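Local coordinates for protein NAD-dependent L-serine dehydrogenase (Pseudomonas aeruginosa, PDB 3OBB) that oxidises L-serine and methyl-L-serine with NAD+ as a homotetrameric dehydrogenase, and has low activity toward beta-hydroxyisobutyrate, at residues A172-N177 against L250-E255; A188-L193 against E206-S211; V182-T187 against S272-L277; Q71-L76 against S97-T102. All blocks are in the same frame, centred on the assembly; numbering follows the deposited sequence.

Contact 1 of 4, residues A172-N177 against L250-E255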
loop_
_atom_site.group_PDB
_atom_site.type_symbol
_atom_site.label_atom_id
_atom_site.label_comp_id
_atom_site.label_asym_id
_atom_site.label_seq_id
_atom_site.Cartn_x
_atom_site.Cartn_y
_atom_site.Cartn_z
ATOM N N ALA A 172 -20.092 12.324 -3.385
ATOM C CA ALA A 172 -20.659 10.993 -3.163
ATOM C C ALA A 172 -20.132 10.049 -4.251
ATOM O O ALA A 172 -19.731 8.907 -3.951
ATOM C CB ALA A 172 -22.226 11.059 -3.140
ATOM N N LYS A 173 -20.074 10.562 -5.483
ATOM C CA LYS A 173 -19.647 9.814 -6.674
ATOM C C LYS A 173 -18.201 9.336 -6.578
ATOM O O LYS A 173 -17.899 8.177 -6.871
ATOM C CB LYS A 173 -19.837 10.655 -7.963
ATOM C CG LYS A 173 -19.353 9.961 -9.265
ATOM C CD LYS A 173 -20.112 8.654 -9.538
ATOM C CE LYS A 173 -19.522 7.871 -10.710
ATOM N NZ LYS A 173 -19.630 8.597 -12.026
ATOM N N VAL A 174 -17.304 10.245 -6.197
ATOM C CA VAL A 174 -15.907 9.884 -6.088
ATOM C C VAL A 174 -15.626 8.972 -4.891
ATOM O O VAL A 174 -14.736 8.157 -4.953
ATOM C CB VAL A 174 -14.925 11.116 -6.150
ATOM C CG1 VAL A 174 -15.179 11.975 -7.453
ATOM C CG2 VAL A 174 -14.927 11.965 -4.823
ATOM N N CYS A 175 -16.366 9.116 -3.800
ATOM C CA CYS A 175 -16.231 8.185 -2.663
ATOM C C CYS A 175 -16.701 6.780 -3.073
ATOM O O CYS A 175 -16.046 5.768 -2.759
ATOM C CB CYS A 175 -17.085 8.684 -1.503
ATOM S SG CYS A 175 -16.384 10.208 -0.718
ATOM N N ASN A 176 -17.849 6.739 -3.762
ATOM C CA ASN A 176 -18.468 5.496 -4.180
ATOM C C ASN A 176 -17.562 4.764 -5.143
ATOM O O ASN A 176 -17.341 3.595 -4.963
ATOM C CB ASN A 176 -19.822 5.724 -4.857
ATOM C CG ASN A 176 -20.409 4.440 -5.382
ATOM O OD1 ASN A 176 -21.099 3.734 -4.655
ATOM N ND2 ASN A 176 -20.082 4.087 -6.653
ATOM N N ASN A 177 -17.066 5.452 -6.180
ATOM C CA ASN A 177 -16.219 4.793 -7.173
ATOM C C ASN A 177 -14.860 4.382 -6.658
ATOM O O ASN A 177 -14.336 3.334 -7.070
ATOM C CB ASN A 177 -16.155 5.556 -8.505
ATOM C CG ASN A 177 -17.359 5.228 -9.386
ATOM O OD1 ASN A 177 -18.426 4.960 -8.840
ATOM N ND2 ASN A 177 -17.184 5.172 -10.732
ATOM N N LEU A 250 -10.521 7.596 -9.728
ATOM C CA LEU A 250 -9.661 7.449 -8.555
ATOM C C LEU A 250 -8.837 8.717 -8.417
ATOM O O LEU A 250 -8.578 9.175 -7.326
ATOM C CB LEU A 250 -8.744 6.241 -8.760
ATOM C CG LEU A 250 -8.921 4.872 -8.095
ATOM C CD1 LEU A 250 -9.955 4.748 -6.937
ATOM C CD2 LEU A 250 -8.939 3.729 -9.064
ATOM N N GLY A 251 -8.437 9.297 -9.541
ATOM C CA GLY A 251 -7.611 10.515 -9.529
ATOM C C GLY A 251 -8.369 11.698 -8.935
ATOM O O GLY A 251 -7.821 12.440 -8.127
ATOM N N LEU A 252 -9.633 11.847 -9.319
ATOM C CA LEU A 252 -10.530 12.846 -8.719
ATOM C C LEU A 252 -10.729 12.647 -7.207
ATOM O O LEU A 252 -10.804 13.628 -6.434
ATOM C CB LEU A 252 -11.897 12.830 -9.398
ATOM C CG LEU A 252 -11.969 13.140 -10.893
ATOM C CD1 LEU A 252 -13.406 13.050 -11.416
ATOM C CD2 LEU A 252 -11.328 14.493 -11.290
ATOM N N ALA A 253 -10.834 11.388 -6.798
ATOM C CA ALA A 253 -10.955 11.067 -5.388
ATOM C C ALA A 253 -9.700 11.539 -4.598
ATOM O O ALA A 253 -9.830 12.103 -3.500
ATOM C CB ALA A 253 -11.236 9.571 -5.198
ATOM N N GLN A 254 -8.507 11.368 -5.180
ATOM C CA GLN A 254 -7.274 11.901 -4.584
ATOM C C GLN A 254 -7.300 13.414 -4.399
ATOM O O GLN A 254 -6.737 13.944 -3.435
ATOM C CB GLN A 254 -6.060 11.556 -5.453
ATOM C CG GLN A 254 -5.805 10.111 -5.559
ATOM C CD GLN A 254 -5.575 9.494 -4.206
ATOM O OE1 GLN A 254 -6.351 8.653 -3.778
ATOM N NE2 GLN A 254 -4.522 9.948 -3.502
ATOM N N GLU A 255 -7.920 14.098 -5.353
ATOM C CA GLU A 255 -7.978 15.549 -5.308
ATOM C C GLU A 255 -8.863 15.981 -4.161
ATOM O O GLU A 255 -8.523 16.918 -3.440
ATOM C CB GLU A 255 -8.483 16.105 -6.621
ATOM C CG GLU A 255 -7.569 15.736 -7.780
ATOM C CD GLU A 255 -7.795 16.617 -9.002
ATOM O OE1 GLU A 255 -6.820 16.787 -9.757
ATOM O OE2 GLU A 255 -8.916 17.145 -9.208
#
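Val174 holds CG1 anti to its own carbonyl carbon (chi1 -54°), which spreads its two methyls over the helix opposite: CG1 goes to Leu252 and CG2 to Ala253. Leu252 also has its CG anti to the carbonyl carbon, and the part of the leucine that meets the valine is the CB methylene. Val174 CG1 lies 3.9 Å from Leu252 CB, and the two side chains lie roughly perpendicular. The backbones are nearest at Ala253, with Val174 CA 5.1 Å from Ala253 CA. The valine rests on the alanine backbone, its CB 4.0 Å from Ala253 CA, while the methyl Ala253 CB reaches back to within 3.8 Å of Val174 O. No hydrogen bond joins the two segments, so the contact is purely van der Waals. In the fold, 172-177 belongs to the long helix 168-196, which leads out of the NAD-binding Rossmann domain into the all-helical C-terminal domain, an architecture familiar from 3-hydroxyisobutyrate dehydrogenases and their relatives. The active-site Lys173 sits next to the packed valine, and its NZ is hydrogen-bonded to Thr98 OG1 and Val123 O. Further along, Asn176 ND2 donates to Asn177 OD1 over 2.9 Å, lying in the plane of both amides. Asn177 ND2 in turn bonds Asp249 OD2, just ahead of 250-255. The Asn176 amide is fixed at both ends from outside, its ND2 by Ser212 OG and its OD1 by Gly213 N, both of the second subunit.

Contact 2 of 4, residues A188-L193 against E206-S211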
loop_
_atom_site.group_PDB
_atom_site.type_symbol
_atom_site.label_atom_id
_atom_site.label_comp_id
_atom_site.label_asym_id
_atom_site.label_seq_id
_atom_site.Cartn_x
_atom_site.Cartn_y
_atom_site.Cartn_z
ATOM N N ALA A 188 -10.648 -9.556 -6.753
ATOM C CA ALA A 188 -9.761 -10.203 -7.704
ATOM C C ALA A 188 -8.602 -10.906 -6.989
ATOM O O ALA A 188 -8.183 -12.006 -7.379
ATOM C CB ALA A 188 -9.226 -9.166 -8.673
ATOM N N GLU A 189 -8.066 -10.261 -5.957
ATOM C CA GLU A 189 -6.932 -10.819 -5.243
ATOM C C GLU A 189 -7.371 -12.006 -4.374
ATOM O O GLU A 189 -6.604 -12.975 -4.199
ATOM C CB GLU A 189 -6.231 -9.731 -4.405
ATOM C CG GLU A 189 -6.649 -9.647 -2.971
ATOM C CD GLU A 189 -5.878 -8.541 -2.181
ATOM O OE1 GLU A 189 -5.092 -7.781 -2.799
ATOM O OE2 GLU A 189 -6.062 -8.468 -0.941
ATOM N N ALA A 190 -8.587 -11.915 -3.823
ATOM C CA ALA A 190 -9.139 -13.006 -2.997
ATOM C C ALA A 190 -9.427 -14.220 -3.878
ATOM O O ALA A 190 -9.056 -15.335 -3.522
ATOM C CB ALA A 190 -10.396 -12.549 -2.273
HETATM N N MSE A 191 -10.038 -14.006 -5.040
HETATM C CA MSE A 191 -10.341 -15.095 -5.995
HETATM C C MSE A 191 -9.067 -15.828 -6.412
HETATM O O MSE A 191 -9.013 -17.064 -6.443
HETATM C CB MSE A 191 -11.042 -14.545 -7.261
HETATM C CG MSE A 191 -12.484 -14.000 -7.050
HETATM SE SE MSE A 191 -13.735 -15.397 -6.510
HETATM C CE MSE A 191 -13.553 -16.605 -8.058
ATOM N N ALA A 192 -8.026 -15.060 -6.700
ATOM C CA ALA A 192 -6.754 -15.615 -7.176
ATOM C C ALA A 192 -6.057 -16.383 -6.061
ATOM O O ALA A 192 -5.533 -17.473 -6.273
ATOM C CB ALA A 192 -5.860 -14.478 -7.715
ATOM N N LEU A 193 -6.105 -15.834 -4.851
ATOM C CA LEU A 193 -5.535 -16.532 -3.691
ATOM C C LEU A 193 -6.228 -17.916 -3.468
ATOM O O LEU A 193 -5.557 -18.959 -3.312
ATOM C CB LEU A 193 -5.620 -15.631 -2.455
ATOM C CG LEU A 193 -5.092 -16.167 -1.115
ATOM C CD1 LEU A 193 -3.618 -16.674 -1.240
ATOM C CD2 LEU A 193 -5.274 -15.128 0.019
ATOM N N GLU A 206 -19.184 -18.051 -4.611
ATOM C CA GLU A 206 -20.496 -18.158 -3.965
ATOM C C GLU A 206 -20.345 -17.981 -2.442
ATOM O O GLU A 206 -21.144 -17.277 -1.804
ATOM C CB GLU A 206 -21.229 -19.474 -4.326
ATOM C CG GLU A 206 -22.598 -19.597 -3.600
ATOM C CD GLU A 206 -23.231 -21.012 -3.529
ATOM O OE1 GLU A 206 -22.597 -22.005 -3.989
ATOM O OE2 GLU A 206 -24.370 -21.114 -2.977
ATOM N N ILE A 207 -19.320 -18.612 -1.863
ATOM C CA ILE A 207 -19.108 -18.557 -0.404
ATOM C C ILE A 207 -18.915 -17.117 0.064
ATOM O O ILE A 207 -19.589 -16.653 0.984
ATOM C CB ILE A 207 -17.923 -19.466 0.028
ATOM C CG1 ILE A 207 -18.340 -20.935 -0.011
ATOM C CG2 ILE A 207 -17.439 -19.152 1.422
ATOM C CD1 ILE A 207 -17.172 -21.907 -0.125
HETATM N N MSE A 208 -18.032 -16.392 -0.622
HETATM C CA MSE A 208 -17.696 -15.027 -0.220
HETATM C C MSE A 208 -18.850 -14.094 -0.476
HETATM O O MSE A 208 -19.122 -13.222 0.365
HETATM C CB MSE A 208 -16.420 -14.528 -0.896
HETATM C CG MSE A 208 -15.193 -15.310 -0.496
HETATM SE SE MSE A 208 -13.543 -14.444 -0.985
HETATM C CE MSE A 208 -13.854 -14.310 -2.932
ATOM N N ARG A 209 -19.547 -14.285 -1.605
ATOM C CA ARG A 209 -20.684 -13.426 -1.976
ATOM C C ARG A 209 -21.751 -13.484 -0.903
ATOM O O ARG A 209 -22.414 -12.473 -0.587
ATOM C CB ARG A 209 -21.301 -13.817 -3.344
ATOM C CG ARG A 209 -22.665 -13.139 -3.592
ATOM C CD ARG A 209 -23.326 -13.488 -4.942
ATOM N NE ARG A 209 -23.530 -14.927 -5.066
ATOM C CZ ARG A 209 -24.589 -15.581 -4.605
ATOM N NH1 ARG A 209 -25.580 -14.888 -4.030
ATOM N NH2 ARG A 209 -24.659 -16.934 -4.749
ATOM N N ARG A 210 -21.912 -14.674 -0.330
ATOM C CA ARG A 210 -22.979 -14.924 0.635
ATOM C C ARG A 210 -22.525 -14.726 2.096
ATOM O O ARG A 210 -23.309 -14.941 3.027
ATOM C CB ARG A 210 -23.498 -16.347 0.470
ATOM C CG ARG A 210 -24.304 -16.625 -0.784
ATOM C CD ARG A 210 -25.545 -17.376 -0.288
ATOM N NE ARG A 210 -25.572 -18.708 -0.810
ATOM C CZ ARG A 210 -26.455 -19.647 -0.485
ATOM N NH1 ARG A 210 -27.408 -19.434 0.425
ATOM N NH2 ARG A 210 -26.363 -20.827 -1.089
ATOM N N SER A 211 -21.277 -14.304 2.279
ATOM C CA SER A 211 -20.700 -14.147 3.602
ATOM C C SER A 211 -20.176 -12.725 3.847
ATOM O O SER A 211 -20.520 -11.788 3.106
ATOM C CB SER A 211 -19.627 -15.215 3.849
ATOM O OG SER A 211 -20.164 -16.497 3.562
#
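Ala190 and Met191 are the residues of 188-193 that meet 206-211, and both do so through one long side chain, the selenomethionine Met208. Going along the helix, Glu189 comes first and looks to another partner: its two carboxylate oxygens accept from the backbone N of Met266 and of Gly267 in the second subunit. Ala190 then points its methyl at the end of Met208, with Ala190 CB 3.9 Å from Met208 SE and equally far from Met208 CE. Met208 gets there because its chain runs out extended at chi2 (-166°) and bends only at chi3, which lays SE and CE against the alanine. Met191, also a selenomethionine, is folded at both chi2 and chi3; it crosses Met208 obliquely and brings Met191 SE to 3.7 Å from Met208 CE. Its own chain also touches Ala201, Ala205 and Trp224, so the meeting of the two selenium-bearing ends is enclosed within the protein. On the far flank of 206-211 the chain ties itself down. Arg210 NH2 meets Glu206 OE2 at 2.8 Å in a nearly straight salt bridge (175°) lying in the guanidinium plane, and Ser211 OG donates to Ile207 O at 2.6 Å, where the helix gives way to loop. Away from the residues that bind NAD and from the catalytic lysine, two consecutive helices of the helical C-terminal domain, the C-terminal part of helix 168-196 and the short helix 201-209, pack here through apolar side chains.

Contact 3 of 4, residues V182-T187 against S272-L277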
loop_
_atom_site.group_PDB
_atom_site.type_symbol
_atom_site.label_atom_id
_atom_site.label_comp_id
_atom_site.label_asym_id
_atom_site.label_seq_id
_atom_site.Cartn_x
_atom_site.Cartn_y
_atom_site.Cartn_z
ATOM N N VAL A 182 -11.551 -0.378 -4.747
ATOM C CA VAL A 182 -11.014 -1.152 -3.625
ATOM C C VAL A 182 -11.696 -2.504 -3.539
ATOM O O VAL A 182 -11.008 -3.523 -3.399
ATOM C CB VAL A 182 -11.230 -0.366 -2.339
ATOM C CG1 VAL A 182 -11.037 -1.232 -1.085
ATOM C CG2 VAL A 182 -10.346 0.909 -2.377
ATOM N N LEU A 183 -13.040 -2.549 -3.629
ATOM C CA LEU A 183 -13.663 -3.864 -3.498
ATOM C C LEU A 183 -13.399 -4.778 -4.686
ATOM O O LEU A 183 -13.358 -6.013 -4.528
ATOM C CB LEU A 183 -15.164 -3.797 -3.133
ATOM C CG LEU A 183 -16.097 -3.108 -4.055
ATOM C CD1 LEU A 183 -16.528 -4.133 -5.130
ATOM C CD2 LEU A 183 -17.299 -2.555 -3.230
HETATM N N MSE A 184 -13.212 -4.170 -5.849
HETATM C CA MSE A 184 -12.889 -4.924 -7.059
HETATM C C MSE A 184 -11.472 -5.540 -7.006
HETATM O O MSE A 184 -11.250 -6.720 -7.345
HETATM C CB MSE A 184 -13.088 -4.083 -8.336
HETATM C CG MSE A 184 -12.701 -4.834 -9.616
HETATM SE SE MSE A 184 -13.879 -6.377 -9.979
HETATM C CE MSE A 184 -15.467 -5.498 -10.626
ATOM N N ILE A 185 -10.503 -4.774 -6.543
ATOM C CA ILE A 185 -9.159 -5.356 -6.422
ATOM C C ILE A 185 -9.129 -6.370 -5.292
ATOM O O ILE A 185 -8.566 -7.463 -5.439
ATOM C CB ILE A 185 -8.085 -4.268 -6.240
ATOM C CG1 ILE A 185 -8.188 -3.282 -7.409
ATOM C CG2 ILE A 185 -6.675 -4.903 -6.198
ATOM C CD1 ILE A 185 -7.131 -2.173 -7.374
ATOM N N GLY A 186 -9.762 -6.011 -4.167
ATOM C CA GLY A 186 -9.936 -6.933 -3.067
ATOM C C GLY A 186 -10.500 -8.252 -3.583
ATOM O O GLY A 186 -9.964 -9.314 -3.284
ATOM N N THR A 187 -11.566 -8.199 -4.371
ATOM C CA THR A 187 -12.215 -9.398 -4.877
ATOM C C THR A 187 -11.311 -10.233 -5.830
ATOM O O THR A 187 -11.168 -11.457 -5.683
ATOM C CB THR A 187 -13.620 -9.072 -5.506
ATOM O OG1 THR A 187 -14.456 -8.391 -4.531
ATOM C CG2 THR A 187 -14.321 -10.380 -5.956
ATOM N N SER A 272 -2.600 3.267 -7.775
ATOM C CA SER A 272 -1.295 2.779 -8.214
ATOM C C SER A 272 -1.380 1.521 -9.073
ATOM O O SER A 272 -0.666 1.403 -10.044
ATOM C CB SER A 272 -0.398 2.549 -6.999
ATOM O OG SER A 272 -0.180 3.815 -6.348
ATOM N N LEU A 273 -2.268 0.609 -8.711
ATOM C CA LEU A 273 -2.475 -0.662 -9.419
ATOM C C LEU A 273 -3.169 -0.448 -10.772
ATOM O O LEU A 273 -2.787 -1.061 -11.794
ATOM C CB LEU A 273 -3.241 -1.653 -8.531
ATOM C CG LEU A 273 -2.482 -2.082 -7.244
ATOM C CD1 LEU A 273 -3.342 -3.000 -6.396
ATOM C CD2 LEU A 273 -1.054 -2.784 -7.501
ATOM N N TYR A 274 -4.143 0.465 -10.789
ATOM C CA TYR A 274 -4.753 0.876 -12.063
ATOM C C TYR A 274 -3.730 1.498 -12.986
ATOM O O TYR A 274 -3.742 1.238 -14.187
ATOM C CB TYR A 274 -6.021 1.718 -11.870
ATOM C CG TYR A 274 -7.184 0.784 -11.695
ATOM C CD1 TYR A 274 -7.708 0.100 -12.800
ATOM C CD2 TYR A 274 -7.699 0.489 -10.421
ATOM C CE1 TYR A 274 -8.741 -0.820 -12.664
ATOM C CE2 TYR A 274 -8.735 -0.443 -10.271
ATOM C CZ TYR A 274 -9.239 -1.095 -11.392
ATOM O OH TYR A 274 -10.235 -2.023 -11.259
ATOM N N ARG A 275 -2.797 2.270 -12.435
ATOM C CA ARG A 275 -1.801 2.884 -13.303
ATOM C C ARG A 275 -0.858 1.847 -13.920
ATOM O O ARG A 275 -0.408 2.021 -15.051
ATOM C CB ARG A 275 -1.057 4.029 -12.598
ATOM C CG ARG A 275 -2.034 5.177 -12.312
ATOM C CD ARG A 275 -1.467 6.541 -12.550
ATOM N NE ARG A 275 -2.423 7.597 -12.200
ATOM C CZ ARG A 275 -2.219 8.548 -11.291
ATOM N NH1 ARG A 275 -1.083 8.606 -10.616
ATOM N NH2 ARG A 275 -3.163 9.453 -11.057
ATOM N N LEU A 276 -0.583 0.778 -13.163
ATOM C CA LEU A 276 0.184 -0.385 -13.635
ATOM C C LEU A 276 -0.540 -1.042 -14.799
ATOM O O LEU A 276 0.064 -1.405 -15.771
ATOM C CB LEU A 276 0.317 -1.397 -12.496
ATOM C CG LEU A 276 1.637 -1.534 -11.714
ATOM C CD1 LEU A 276 2.495 -0.252 -11.588
ATOM C CD2 LEU A 276 1.481 -2.282 -10.366
ATOM N N LEU A 277 -1.855 -1.163 -14.698
ATOM C CA LEU A 277 -2.660 -1.715 -15.786
ATOM C C LEU A 277 -2.530 -0.874 -17.040
ATOM O O LEU A 277 -2.497 -1.422 -18.142
ATOM C CB LEU A 277 -4.139 -1.833 -15.383
ATOM C CG LEU A 277 -4.423 -2.968 -14.396
ATOM C CD1 LEU A 277 -5.869 -2.883 -13.950
ATOM C CD2 LEU A 277 -4.085 -4.340 -15.036
#
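Helix segments 182-187 and 272-277 cross at 70°, their axes 11.9 Å apart at closest approach, with Ile185 and Leu273 nearest in backbone. That separation is bridged by side chains, chiefly Ile185. With CG1 anti to its carbonyl carbon and chi2 extended (-178°), the isoleucine pushes CD1 out between Leu273 and the Tyr274 ring. Ile185 CG2 lies 3.8 Å from Leu273 CD1, the two chains crossing at a slant, while Ile185 CD1 comes to 3.7 Å from Tyr274 CE2, isoleucine and tyrosine running antiparallel alongside each other. The long helix 168-196 and helix 265-279 meet through these side chains within the all-helical C-terminal domain, and Phe294 and Leu293 of helix 291-294 pack on Ile185 and Leu273 in turn. At the far end of the tyrosine, Met184 CG comes to 4.1 Å from Tyr274 OH, a loose approach, and this selenomethionine then turns away; the hydroxyl itself is hydrogen-bonded to Phe287 O. Behind the contact, Leu183 O takes both Thr187 OG1, at 2.6 Å, and Thr187 N, from opposite faces of its plane. Ile185 also packs on Met266 of the second subunit and Leu273 on Pro265 of that same subunit.

Contact 4 of 4, residues Q71-L76 against S97-T102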
loop_
_atom_site.group_PDB
_atom_site.type_symbol
_atom_site.label_atom_id
_atom_site.label_comp_id
_atom_site.label_asym_id
_atom_site.label_seq_id
_atom_site.Cartn_x
_atom_site.Cartn_y
_atom_site.Cartn_z
ATOM N N GLN A 71 -11.459 19.146 -16.790
ATOM C CA GLN A 71 -11.075 20.510 -17.188
ATOM C C GLN A 71 -11.440 20.833 -18.654
ATOM O O GLN A 71 -10.990 21.824 -19.219
ATOM C CB GLN A 71 -9.606 20.834 -16.820
ATOM C CG GLN A 71 -9.170 20.365 -15.400
ATOM C CD GLN A 71 -9.581 21.310 -14.238
ATOM O OE1 GLN A 71 -10.370 20.935 -13.347
ATOM N NE2 GLN A 71 -9.018 22.526 -14.233
ATOM N N HIS A 72 -12.272 19.982 -19.249
ATOM C CA HIS A 72 -13.067 20.346 -20.421
ATOM C C HIS A 72 -14.318 21.078 -19.945
ATOM O O HIS A 72 -14.650 22.143 -20.441
ATOM C CB HIS A 72 -13.517 19.098 -21.184
ATOM C CG HIS A 72 -12.929 18.952 -22.556
ATOM N ND1 HIS A 72 -12.283 19.979 -23.217
ATOM C CD2 HIS A 72 -12.943 17.903 -23.417
ATOM C CE1 HIS A 72 -11.900 19.560 -24.413
ATOM N NE2 HIS A 72 -12.301 18.307 -24.564
ATOM N N VAL A 73 -15.006 20.464 -18.985
ATOM C CA VAL A 73 -16.297 20.922 -18.469
ATOM C C VAL A 73 -16.257 22.359 -17.901
ATOM O O VAL A 73 -17.145 23.179 -18.166
ATOM C CB VAL A 73 -16.810 19.918 -17.396
ATOM C CG1 VAL A 73 -17.760 20.562 -16.406
ATOM C CG2 VAL A 73 -17.474 18.702 -18.058
ATOM N N GLU A 74 -15.214 22.638 -17.125
ATOM C CA GLU A 74 -15.102 23.866 -16.370
ATOM C C GLU A 74 -14.738 24.982 -17.329
ATOM O O GLU A 74 -15.382 26.017 -17.339
ATOM C CB GLU A 74 -14.041 23.687 -15.295
ATOM C CG GLU A 74 -14.152 24.622 -14.136
ATOM C CD GLU A 74 -12.900 24.597 -13.328
ATOM O OE1 GLU A 74 -12.766 23.716 -12.462
ATOM O OE2 GLU A 74 -12.029 25.447 -13.585
ATOM N N GLY A 75 -13.740 24.728 -18.171
ATOM C CA GLY A 75 -13.383 25.621 -19.273
ATOM C C GLY A 75 -14.521 25.948 -20.232
ATOM O O GLY A 75 -14.550 27.035 -20.799
ATOM N N LEU A 76 -15.459 25.015 -20.410
ATOM C CA LEU A 76 -16.637 25.245 -21.247
ATOM C C LEU A 76 -17.603 26.233 -20.608
ATOM O O LEU A 76 -18.037 27.177 -21.261
ATOM C CB LEU A 76 -17.377 23.940 -21.526
ATOM C CG LEU A 76 -18.666 24.009 -22.346
ATOM C CD1 LEU A 76 -18.334 24.143 -23.812
ATOM C CD2 LEU A 76 -19.518 22.775 -22.113
ATOM N N SER A 97 -21.508 15.295 -15.677
ATOM C CA SER A 97 -20.182 14.733 -15.830
ATOM C C SER A 97 -19.644 14.388 -14.463
ATOM O O SER A 97 -20.144 14.862 -13.439
ATOM C CB SER A 97 -19.252 15.760 -16.474
ATOM O OG SER A 97 -19.781 16.158 -17.720
ATOM N N THR A 98 -18.594 13.589 -14.452
ATOM C CA THR A 98 -17.863 13.358 -13.229
ATOM C C THR A 98 -16.622 14.219 -13.253
ATOM O O THR A 98 -15.739 14.045 -14.117
ATOM C CB THR A 98 -17.508 11.865 -13.066
ATOM O OG1 THR A 98 -18.730 11.123 -12.963
ATOM C CG2 THR A 98 -16.681 11.643 -11.803
ATOM N N ILE A 99 -16.573 15.147 -12.297
ATOM C CA ILE A 99 -15.503 16.119 -12.213
ATOM C C ILE A 99 -15.180 16.326 -10.744
ATOM O O ILE A 99 -15.983 15.983 -9.884
ATOM C CB ILE A 99 -15.905 17.462 -12.895
ATOM C CG1 ILE A 99 -17.037 18.165 -12.121
ATOM C CG2 ILE A 99 -16.301 17.212 -14.353
ATOM C CD1 ILE A 99 -17.464 19.535 -12.715
ATOM N N ALA A 100 -14.004 16.860 -10.455
ATOM C CA ALA A 100 -13.609 17.121 -9.079
ATOM C C ALA A 100 -14.652 18.010 -8.375
ATOM O O ALA A 100 -15.159 18.967 -8.968
ATOM C CB ALA A 100 -12.225 17.736 -9.027
ATOM N N PRO A 101 -15.037 17.643 -7.141
ATOM C CA PRO A 101 -15.935 18.452 -6.340
ATOM C C PRO A 101 -15.568 19.934 -6.289
ATOM O O PRO A 101 -16.463 20.766 -6.371
ATOM C CB PRO A 101 -15.815 17.814 -4.951
ATOM C CG PRO A 101 -15.626 16.404 -5.252
ATOM C CD PRO A 101 -14.726 16.373 -6.453
ATOM N N THR A 102 -14.279 20.249 -6.129
ATOM C CA THR A 102 -13.816 21.636 -6.086
ATOM C C THR A 102 -14.291 22.312 -7.366
ATOM O O THR A 102 -14.971 23.336 -7.319
ATOM C CB THR A 102 -12.271 21.765 -5.933
ATOM O OG1 THR A 102 -11.870 21.242 -4.664
ATOM C CG2 THR A 102 -11.839 23.223 -5.988
#
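Val73 fits against Ser97 and Ile99, and this small patch is the dense part of the contact. Val73 CG1 lies 3.8 Å from Ile99 CD1, while Val73 CG2 sits 3.5 Å from Ser97 OG and 3.8 Å from Ser97 CB. The valine turns CG1 to the side opposite its backbone N (chi1 155°), which sends that methyl to Ile99 and leaves CG2 for Ser97; it meets the isoleucine almost square-on. Leu67 and Ile107 close in on Val73 from beyond the two segments. On the loose side, toward solvent, Gln71 is exposed and Glu74 only partly covered; neither side chain touches 97-102. Glu74 instead turns to helix 101-112, with a salt bridge to Lys106 and a hydrogen bond to Ser103 OG. Segment 97-102 follows strand 92-95 of the Rossmann sheet and runs into helix 101-112. The serine oxygen that Val73 covers is hydrogen-bonded to Leu67 N and Glu95 OE1, so a buried polar group is satisfied by its own neighbourhood. Greasy packing therefore backs one side of the loop, while Thr98, which binds NAD+, has its CB pointing away from the valine.

Overall arrangement
From the N terminus, contact 4 closes first, a short loop from helix 70-78 to the turn after strand 92-95, entirely within the Rossmann domain and complete before the others open. The long helix 168-196 then supplies one segment to each remaining contact. Contact 2 closes soonest, against helix 201-209, and is nested inside the loops of both contact 1 and contact 3. Those two cross: 250-255 of helix 243-260 returns to 172-177 before 272-277 of helix 265-279 reaches 182-187, and they touch through Leu250 and Tyr274. Contacts 1 and 4 meet across the domain boundary, where Leu252 packs on Thr98 and Ala100, linking the helical domain to the NAD-binding one.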